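Long-range contacts in putative eukaryotic translation initiation factor eIF-4E (Leishmania major, PDB 5WB5), which probably binds the methylated cap at the 5' end of mRNA, as eIF4E-family translation initiation factors do: residues W30-P34 against L71-S75; W42-L46 against K85-E89; A137-V141 against L198-S203. One frame throughout, in Å; residues are numbered along the deposited sequence.

Contact 1 (W30-P34 against L71-S75)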
loop_
_atom_site.group_PDB
_atom_site.type_symbol
_atom_site.label_atom_id
_atom_site.label_comp_id
_atom_site.label_asym_id
_atom_site.label_seq_id
_atom_site.Cartn_x
_atom_site.Cartn_y
_atom_site.Cartn_z
ATOM N N TRP A 30 -0.446 6.421 -4.149
ATOM C CA TRP A 30 -0.810 6.728 -5.523
ATOM C C TRP A 30 -2.013 5.880 -5.913
ATOM O O TRP A 30 -2.250 4.810 -5.346
ATOM C CB TRP A 30 0.344 6.453 -6.498
ATOM C CG TRP A 30 1.709 6.897 -6.029
ATOM C CD1 TRP A 30 2.381 6.472 -4.916
ATOM C CD2 TRP A 30 2.579 7.823 -6.692
ATOM N NE1 TRP A 30 3.606 7.092 -4.838
ATOM C CE2 TRP A 30 3.753 7.925 -5.915
ATOM C CE3 TRP A 30 2.476 8.581 -7.861
ATOM C CZ2 TRP A 30 4.813 8.754 -6.271
ATOM C CZ3 TRP A 30 3.530 9.406 -8.212
ATOM C CH2 TRP A 30 4.684 9.484 -7.419
ATOM N N TYR A 31 -2.763 6.361 -6.906
ATOM C CA TYR A 31 -3.930 5.661 -7.429
ATOM C C TYR A 31 -3.985 5.813 -8.941
ATOM O O TYR A 31 -3.812 6.919 -9.457
ATOM C CB TYR A 31 -5.227 6.207 -6.833
ATOM C CG TYR A 31 -6.481 5.765 -7.557
ATOM C CD1 TYR A 31 -6.974 6.485 -8.642
ATOM C CD2 TYR A 31 -7.178 4.635 -7.155
ATOM C CE1 TYR A 31 -8.119 6.087 -9.302
ATOM C CE2 TYR A 31 -8.322 4.233 -7.807
ATOM C CZ TYR A 31 -8.791 4.959 -8.877
ATOM O OH TYR A 31 -9.937 4.548 -9.521
ATOM N N ASP A 32 -4.231 4.713 -9.650
ATOM C CA ASP A 32 -4.408 4.808 -11.098
ATOM C C ASP A 32 -5.540 3.895 -11.548
ATOM O O ASP A 32 -5.936 2.966 -10.840
ATOM C CB ASP A 32 -3.117 4.491 -11.873
ATOM C CG ASP A 32 -2.674 3.047 -11.739
ATOM O OD1 ASP A 32 -3.456 2.214 -11.240
ATOM O OD2 ASP A 32 -1.530 2.742 -12.141
ATOM N N SER A 33 -6.065 4.192 -12.743
ATOM C CA SER A 33 -7.223 3.510 -13.310
ATOM C C SER A 33 -7.418 3.964 -14.752
ATOM O O SER A 33 -6.735 4.892 -15.202
ATOM C CB SER A 33 -8.480 3.798 -12.482
ATOM O OG SER A 33 -8.890 5.148 -12.628
ATOM N N PRO A 34 -8.324 3.341 -15.510
ATOM C CA PRO A 34 -8.559 3.810 -16.887
ATOM C C PRO A 34 -8.914 5.283 -16.971
ATOM O O PRO A 34 -8.631 5.922 -17.991
ATOM C CB PRO A 34 -9.716 2.923 -17.365
ATOM C CG PRO A 34 -9.587 1.677 -16.558
ATOM C CD PRO A 34 -9.075 2.108 -15.211
ATOM N N LEU A 71 -14.021 -0.474 -4.455
ATOM C CA LEU A 71 -13.158 0.174 -5.425
ATOM C C LEU A 71 -13.502 -0.286 -6.841
ATOM O O LEU A 71 -14.129 -1.327 -7.053
ATOM C CB LEU A 71 -11.691 -0.121 -5.107
ATOM C CG LEU A 71 -10.637 0.699 -5.849
ATOM C CD1 LEU A 71 -10.816 2.184 -5.579
ATOM C CD2 LEU A 71 -9.243 0.246 -5.438
ATOM N N ARG A 72 -13.080 0.513 -7.817
ATOM C CA ARG A 72 -13.426 0.254 -9.205
ATOM C C ARG A 72 -12.691 -0.980 -9.724
ATOM O O ARG A 72 -11.647 -1.382 -9.204
ATOM C CB ARG A 72 -13.100 1.472 -10.067
ATOM C CG ARG A 72 -13.683 1.411 -11.460
ATOM C CD ARG A 72 -13.459 2.706 -12.207
ATOM N NE ARG A 72 -14.023 2.649 -13.551
ATOM C CZ ARG A 72 -13.461 2.013 -14.575
ATOM N NH1 ARG A 72 -12.312 1.370 -14.416
ATOM N NH2 ARG A 72 -14.052 2.017 -15.762
ATOM N N THR A 73 -13.251 -1.572 -10.785
ATOM C CA THR A 73 -12.774 -2.867 -11.263
ATOM C C THR A 73 -11.326 -2.799 -11.735
ATOM O O THR A 73 -10.557 -3.743 -11.524
ATOM C CB THR A 73 -13.679 -3.371 -12.391
ATOM O OG1 THR A 73 -15.034 -3.432 -11.929
ATOM C CG2 THR A 73 -13.247 -4.755 -12.857
ATOM N N SER A 74 -10.940 -1.708 -12.390
ATOM C CA SER A 74 -9.579 -1.533 -12.901
ATOM C C SER A 74 -8.949 -0.357 -12.164
ATOM O O SER A 74 -8.977 0.779 -12.641
ATOM C CB SER A 74 -9.584 -1.310 -14.400
ATOM O OG SER A 74 -10.143 -2.424 -15.072
ATOM N N SER A 75 -8.380 -0.634 -10.994
ATOM C CA SER A 75 -7.753 0.388 -10.174
ATOM C C SER A 75 -6.533 -0.203 -9.481
ATOM O O SER A 75 -6.429 -1.417 -9.290
ATOM C CB SER A 75 -8.729 0.949 -9.133
ATOM O OG SER A 75 -9.821 1.603 -9.756
#

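Contact 2 (W42-L46 against K85-E89)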
loop_
_atom_site.group_PDB
_atom_site.type_symbol
_atom_site.label_atom_id
_atom_site.label_comp_id
_atom_site.label_asym_id
_atom_site.label_seq_id
_atom_site.Cartn_x
_atom_site.Cartn_y
_atom_site.Cartn_z
ATOM N N TRP A 42 2.530 7.275 -20.526
ATOM C CA TRP A 42 2.025 6.289 -19.574
ATOM C C TRP A 42 2.379 6.665 -18.139
ATOM O O TRP A 42 1.577 6.456 -17.221
ATOM C CB TRP A 42 2.574 4.902 -19.916
ATOM C CG TRP A 42 4.048 4.752 -19.661
ATOM C CD1 TRP A 42 5.067 5.102 -20.500
ATOM C CD2 TRP A 42 4.663 4.208 -18.488
ATOM N NE1 TRP A 42 6.279 4.811 -19.921
ATOM C CE2 TRP A 42 6.059 4.261 -18.686
ATOM C CE3 TRP A 42 4.172 3.682 -17.290
ATOM C CZ2 TRP A 42 6.966 3.809 -17.730
ATOM C CZ3 TRP A 42 5.074 3.233 -16.342
ATOM C CH2 TRP A 42 6.456 3.299 -16.568
ATOM N N GLU A 43 3.571 7.225 -17.925
ATOM C CA GLU A 43 4.013 7.520 -16.566
ATOM C C GLU A 43 3.033 8.442 -15.849
ATOM O O GLU A 43 2.685 8.206 -14.686
ATOM C CB GLU A 43 5.409 8.140 -16.591
ATOM C CG GLU A 43 5.880 8.638 -15.230
ATOM C CD GLU A 43 7.362 8.951 -15.198
ATOM O OE1 GLU A 43 8.098 8.444 -16.071
ATOM O OE2 GLU A 43 7.790 9.704 -14.296
ATOM N N MET A 44 2.571 9.494 -16.526
ATOM C CA MET A 44 1.656 10.446 -15.906
ATOM C C MET A 44 0.316 9.826 -15.541
ATOM O O MET A 44 -0.517 10.509 -14.933
ATOM C CB MET A 44 1.426 11.637 -16.834
ATOM N N SER A 45 0.078 8.563 -15.903
ATOM C CA SER A 45 -1.149 7.898 -15.484
ATOM C C SER A 45 -1.215 7.746 -13.974
ATOM O O SER A 45 -2.300 7.507 -13.431
ATOM C CB SER A 45 -1.266 6.525 -16.151
ATOM O OG SER A 45 -1.353 6.647 -17.560
ATOM N N LEU A 46 -0.084 7.879 -13.286
ATOM C CA LEU A 46 -0.057 7.749 -11.839
ATOM C C LEU A 46 -0.376 9.084 -11.174
ATOM O O LEU A 46 0.106 10.137 -11.600
ATOM C CB LEU A 46 1.305 7.243 -11.364
ATOM C CG LEU A 46 1.703 5.858 -11.867
ATOM C CD1 LEU A 46 3.166 5.605 -11.563
ATOM C CD2 LEU A 46 0.829 4.773 -11.248
ATOM N N LYS A 85 9.393 6.134 -7.041
ATOM C CA LYS A 85 8.222 5.948 -7.878
ATOM C C LYS A 85 7.878 4.461 -7.985
ATOM O O LYS A 85 8.765 3.606 -7.931
ATOM C CB LYS A 85 8.464 6.520 -9.270
ATOM C CG LYS A 85 8.802 8.006 -9.289
ATOM C CD LYS A 85 9.045 8.504 -10.710
ATOM C CE LYS A 85 9.419 9.980 -10.735
ATOM N NZ LYS A 85 9.711 10.463 -12.114
ATOM N N PRO A 86 6.582 4.129 -8.139
ATOM C CA PRO A 86 6.154 2.718 -8.265
ATOM C C PRO A 86 6.388 2.142 -9.660
ATOM O O PRO A 86 5.479 1.576 -10.274
ATOM C CB PRO A 86 4.669 2.793 -7.915
ATOM C CG PRO A 86 4.248 4.123 -8.383
ATOM C CD PRO A 86 5.429 5.041 -8.154
ATOM N N MET A 87 7.614 2.273 -10.159
ATOM C CA MET A 87 7.954 1.842 -11.507
ATOM C C MET A 87 9.348 1.232 -11.516
ATOM O O MET A 87 10.206 1.590 -10.704
ATOM C CB MET A 87 7.890 3.013 -12.494
ATOM C CG MET A 87 6.492 3.579 -12.692
ATOM S SD MET A 87 6.479 5.062 -13.717
ATOM C CE MET A 87 7.219 6.252 -12.602
ATOM N N TRP A 88 9.563 0.301 -12.450
ATOM C CA TRP A 88 10.867 -0.344 -12.572
ATOM C C TRP A 88 11.953 0.668 -12.910
ATOM O O TRP A 88 13.090 0.553 -12.435
ATOM C CB TRP A 88 10.815 -1.441 -13.636
ATOM C CG TRP A 88 12.155 -1.748 -14.236
ATOM C CD1 TRP A 88 13.175 -2.445 -13.653
ATOM C CD2 TRP A 88 12.622 -1.369 -15.537
ATOM N NE1 TRP A 88 14.245 -2.523 -14.511
ATOM C CE2 TRP A 88 13.932 -1.871 -15.673
ATOM C CE3 TRP A 88 12.061 -0.653 -16.599
ATOM C CZ2 TRP A 88 14.689 -1.679 -16.827
ATOM C CZ3 TRP A 88 12.813 -0.465 -17.745
ATOM C CH2 TRP A 88 14.112 -0.975 -17.850
ATOM N N GLU A 89 11.622 1.673 -13.726
ATOM C CA GLU A 89 12.604 2.685 -14.100
ATOM C C GLU A 89 13.175 3.401 -12.884
ATOM O O GLU A 89 14.227 4.040 -12.992
ATOM C CB GLU A 89 11.981 3.704 -15.059
ATOM C CG GLU A 89 11.611 3.143 -16.429
ATOM C CD GLU A 89 10.276 2.421 -16.438
ATOM O OE1 GLU A 89 9.648 2.309 -15.363
ATOM O OE2 GLU A 89 9.851 1.966 -17.521
#

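Contact 3 (A137-V141 against L198-S203)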
loop_
_atom_site.group_PDB
_atom_site.type_symbol
_atom_site.label_atom_id
_atom_site.label_comp_id
_atom_site.label_asym_id
_atom_site.label_seq_id
_atom_site.Cartn_x
_atom_site.Cartn_y
_atom_site.Cartn_z
ATOM N N ALA A 137 -6.699 -7.681 4.968
ATOM C CA ALA A 137 -5.339 -8.033 4.575
ATOM C C ALA A 137 -4.600 -6.827 4.013
ATOM O O ALA A 137 -3.404 -6.642 4.274
ATOM C CB ALA A 137 -5.371 -9.169 3.553
ATOM N N TRP A 138 -5.297 -5.997 3.237
ATOM C CA TRP A 138 -4.689 -4.777 2.722
ATOM C C TRP A 138 -4.227 -3.882 3.869
ATOM O O TRP A 138 -3.089 -3.390 3.875
ATOM C CB TRP A 138 -5.702 -4.067 1.817
ATOM C CG TRP A 138 -5.251 -2.778 1.218
ATOM C CD1 TRP A 138 -5.951 -1.609 1.191
ATOM C CD2 TRP A 138 -4.010 -2.519 0.550
ATOM N NE1 TRP A 138 -5.225 -0.637 0.551
ATOM C CE2 TRP A 138 -4.028 -1.170 0.148
ATOM C CE3 TRP A 138 -2.886 -3.294 0.254
ATOM C CZ2 TRP A 138 -2.969 -0.579 -0.531
ATOM C CZ3 TRP A 138 -1.832 -2.704 -0.421
ATOM C CH2 TRP A 138 -1.882 -1.360 -0.806
ATOM N N GLU A 139 -5.093 -3.688 4.866
ATOM C CA GLU A 139 -4.738 -2.872 6.024
ATOM C C GLU A 139 -3.577 -3.487 6.802
ATOM O O GLU A 139 -2.671 -2.772 7.246
ATOM C CB GLU A 139 -5.958 -2.694 6.931
ATOM C CG GLU A 139 -7.093 -1.887 6.307
ATOM C CD GLU A 139 -8.332 -1.823 7.188
ATOM O OE1 GLU A 139 -8.364 -2.512 8.229
ATOM O OE2 GLU A 139 -9.277 -1.081 6.839
ATOM N N ASN A 140 -3.587 -4.810 6.981
ATOM C CA ASN A 140 -2.505 -5.463 7.708
ATOM C C ASN A 140 -1.169 -5.264 7.005
ATOM O O ASN A 140 -0.154 -4.977 7.652
ATOM C CB ASN A 140 -2.807 -6.951 7.873
ATOM C CG ASN A 140 -3.902 -7.217 8.889
ATOM O OD1 ASN A 140 -4.207 -6.375 9.734
ATOM N ND2 ASN A 140 -4.497 -8.400 8.816
ATOM N N VAL A 141 -1.146 -5.406 5.678
ATOM C CA VAL A 141 0.109 -5.247 4.949
ATOM C C VAL A 141 0.564 -3.794 4.978
ATOM O O VAL A 141 1.763 -3.508 5.075
ATOM C CB VAL A 141 -0.037 -5.768 3.508
ATOM C CG1 VAL A 141 1.245 -5.533 2.718
ATOM C CG2 VAL A 141 -0.380 -7.246 3.527
ATOM N N LEU A 198 4.582 -11.896 4.686
ATOM C CA LEU A 198 3.403 -11.580 3.887
ATOM C C LEU A 198 2.316 -12.627 4.072
ATOM O O LEU A 198 1.124 -12.297 4.095
ATOM C CB LEU A 198 3.799 -11.470 2.416
ATOM C CG LEU A 198 2.677 -11.139 1.437
ATOM C CD1 LEU A 198 2.088 -9.777 1.750
ATOM C CD2 LEU A 198 3.187 -11.178 0.012
ATOM N N THR A 199 2.704 -13.897 4.199
ATOM C CA THR A 199 1.719 -14.935 4.468
ATOM C C THR A 199 1.073 -14.741 5.832
ATOM O O THR A 199 -0.115 -15.035 6.003
ATOM C CB THR A 199 2.373 -16.315 4.386
ATOM O OG1 THR A 199 3.079 -16.443 3.143
ATOM C CG2 THR A 199 1.319 -17.407 4.472
ATOM N N LYS A 200 1.832 -14.242 6.810
ATOM C CA LYS A 200 1.272 -14.008 8.138
ATOM C C LYS A 200 0.237 -12.892 8.109
ATOM O O LYS A 200 -0.900 -13.075 8.560
ATOM C CB LYS A 200 2.391 -13.673 9.125
ATOM C CG LYS A 200 1.907 -13.277 10.514
ATOM C CD LYS A 200 3.065 -12.887 11.410
ATOM C CE LYS A 200 2.571 -12.358 12.742
ATOM N NZ LYS A 200 1.817 -13.389 13.505
ATOM N N GLU A 201 0.611 -11.728 7.582
ATOM C CA GLU A 201 -0.253 -10.554 7.626
ATOM C C GLU A 201 -1.475 -10.673 6.726
ATOM O O GLU A 201 -2.278 -9.734 6.686
ATOM C CB GLU A 201 0.548 -9.311 7.241
ATOM C CG GLU A 201 1.694 -8.997 8.185
ATOM C CD GLU A 201 1.219 -8.683 9.590
ATOM O OE1 GLU A 201 0.002 -8.459 9.772
ATOM O OE2 GLU A 201 2.063 -8.663 10.513
ATOM N N ALA A 202 -1.650 -11.791 6.027
ATOM C CA ALA A 202 -2.752 -11.965 5.094
ATOM C C ALA A 202 -3.498 -13.252 5.410
ATOM O O ALA A 202 -2.916 -14.228 5.894
ATOM C CB ALA A 202 -2.249 -11.993 3.645
ATOM N N SER A 203 -4.800 -13.240 5.131
ATOM C CA SER A 203 -5.646 -14.413 5.318
ATOM C C SER A 203 -6.874 -14.312 4.424
ATOM O O SER A 203 -8.008 -14.452 4.893
ATOM C CB SER A 203 -6.056 -14.553 6.785
ATOM O OG SER A 203 -4.922 -14.759 7.610
HETATM O O HOH W 1 0.072 -5.681 10.518
#

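Contact 1 (W30-P34 against L71-S75)
Y31 meets S75 through its phenol oxygen: S75 OG donates a hydrogen bond to Y31 OH at 3.0 Å. The methylene of S75 adds packing, its CB lying 3.6 Å from Y31 CE2 and obliquely placed against the ring. With CG anti to the backbone N (chi1 166°), the tyrosine extends far enough for its hydroxyl to come up to S75, while L71 CD1 touches the same ring carbon, CE2, from 3.9 Å. S33 OG gives Y31 OH a further, weak hydrogen bond, and the phenol oxygen shares another weak one with the backbone of the bound partner protein, so it sits among several polar neighbours. Beyond the strand end, the ring of P34 takes over. Its CG is 3.7 Å from S74 CB, and the extended chain of R72 brings NH1 to within 3.5 Å of the same CG. The backbones also approach, with a CA-H...O contact from S75 CA to D32 O of 3.2 Å. Strands 22-32 and 75-81 are antiparallel neighbours, paired where D32 bonds Q76 and W30 bonds H78; the contact lies at the end of these two inner strands, where the curved antiparallel sheet of the eIF4E fold gives way to loops.

Contact 2 (W42-L46 against K85-E89)
M87 packs its side chain among W42, E43 and L46. From CB the chain leaves with CG anti to the carbonyl carbon, and CG passes 3.9 Å from W42 CZ3. SD follows, 4.1 Å from the centroid of the six-membered ring of W42 and 48° off its normal, an oblique Met-aromatic contact; the same sulfur meets L46 CD1 tip to tip at 4.0 Å. A bend at chi3 (-72°) then turns CE against the carboxylate carbon of E43, CD, 3.7 Å away. These two loops probably correspond to those that form the cap-binding pocket in eIF4E proteins, where a tryptophan from each sandwiches the methylated base and a glutamate recognises it; W42, W88 and E89 probably hold these positions. Here E89 approaches the indole itself. Its carboxylate carbon lies in the ring plane at the edge, CD to W42 CZ2 3.8 Å, with the two planes 45° apart. On the flank of M87, the extended chains of K85 and E43 cross at about a right angle and end in a salt bridge, K85 NZ to E43 OE2 3.0 Å. P86, at the centre of an inverse gamma turn, sets its CG 3.7 Å from L46 CD1.

Contact 3 (A137-V141 against L198-S203)
The amide of N140 and the carboxylate of E201 are turned 68° from each other, so these flat groups meet across a steep angle and do not stack. N140 presents its CB to the carboxylate, 3.7 Å from E201 OE1, while its amide nitrogen turns to the E201 backbone: ND2 to E201 O is a weak hydrogen bond of 3.4 Å, bent to 142° at the hydrogen. The glutamate chain folds at chi2 (-63°), which brings OE1 back toward helix 133-147. One water links the two residues, donating to N140 O at 3.0 Å and, more weakly, to E201 OE1 at 2.9 Å. Below this polar layer the packing is apolar. A137 CB rests 4.2 Å from A202 CB, and V141 CG2 lies 4.0 Å from L198 CD1. Both V141 and L198 also touch L178 of strand 175-182, so helix 133-147 packs against the last turn of helix 188-200 and the residues after it, and both helices rest on the sheet, as in the helical layer that backs the eIF4E sheet. N140 OD1 accepts a hydrogen bond from a basic side chain of the partner protein. With both ends of the amide engaged, its rotation should be fixed, probably more by the partner than by the weak bond to E201.

How the contacts relate
From the N terminus, strand 22-32 opens contact 1 and the loop after it opens contact 2 before either closes. Contact 1 closes at 71-75, having enclosed strand 47-54 and helix 55-64; contact 2 closes at 85-89, beyond strand 75-81. The two therefore cross along the chain, and they touch in space, where W30 packs on L46 and P86 and D32 on L46. Together they tie the ends of strands 22-32 and 75-81 to the loops around them. Contact 3 follows in series, joining helix 133-147 to the C-terminal part of helix 188-200 and the residues after it, with strands 164-171 and 175-182 between them along the chain. Its centre is about 25 Å from that of contact 2, on the opposite side of the chain's centre.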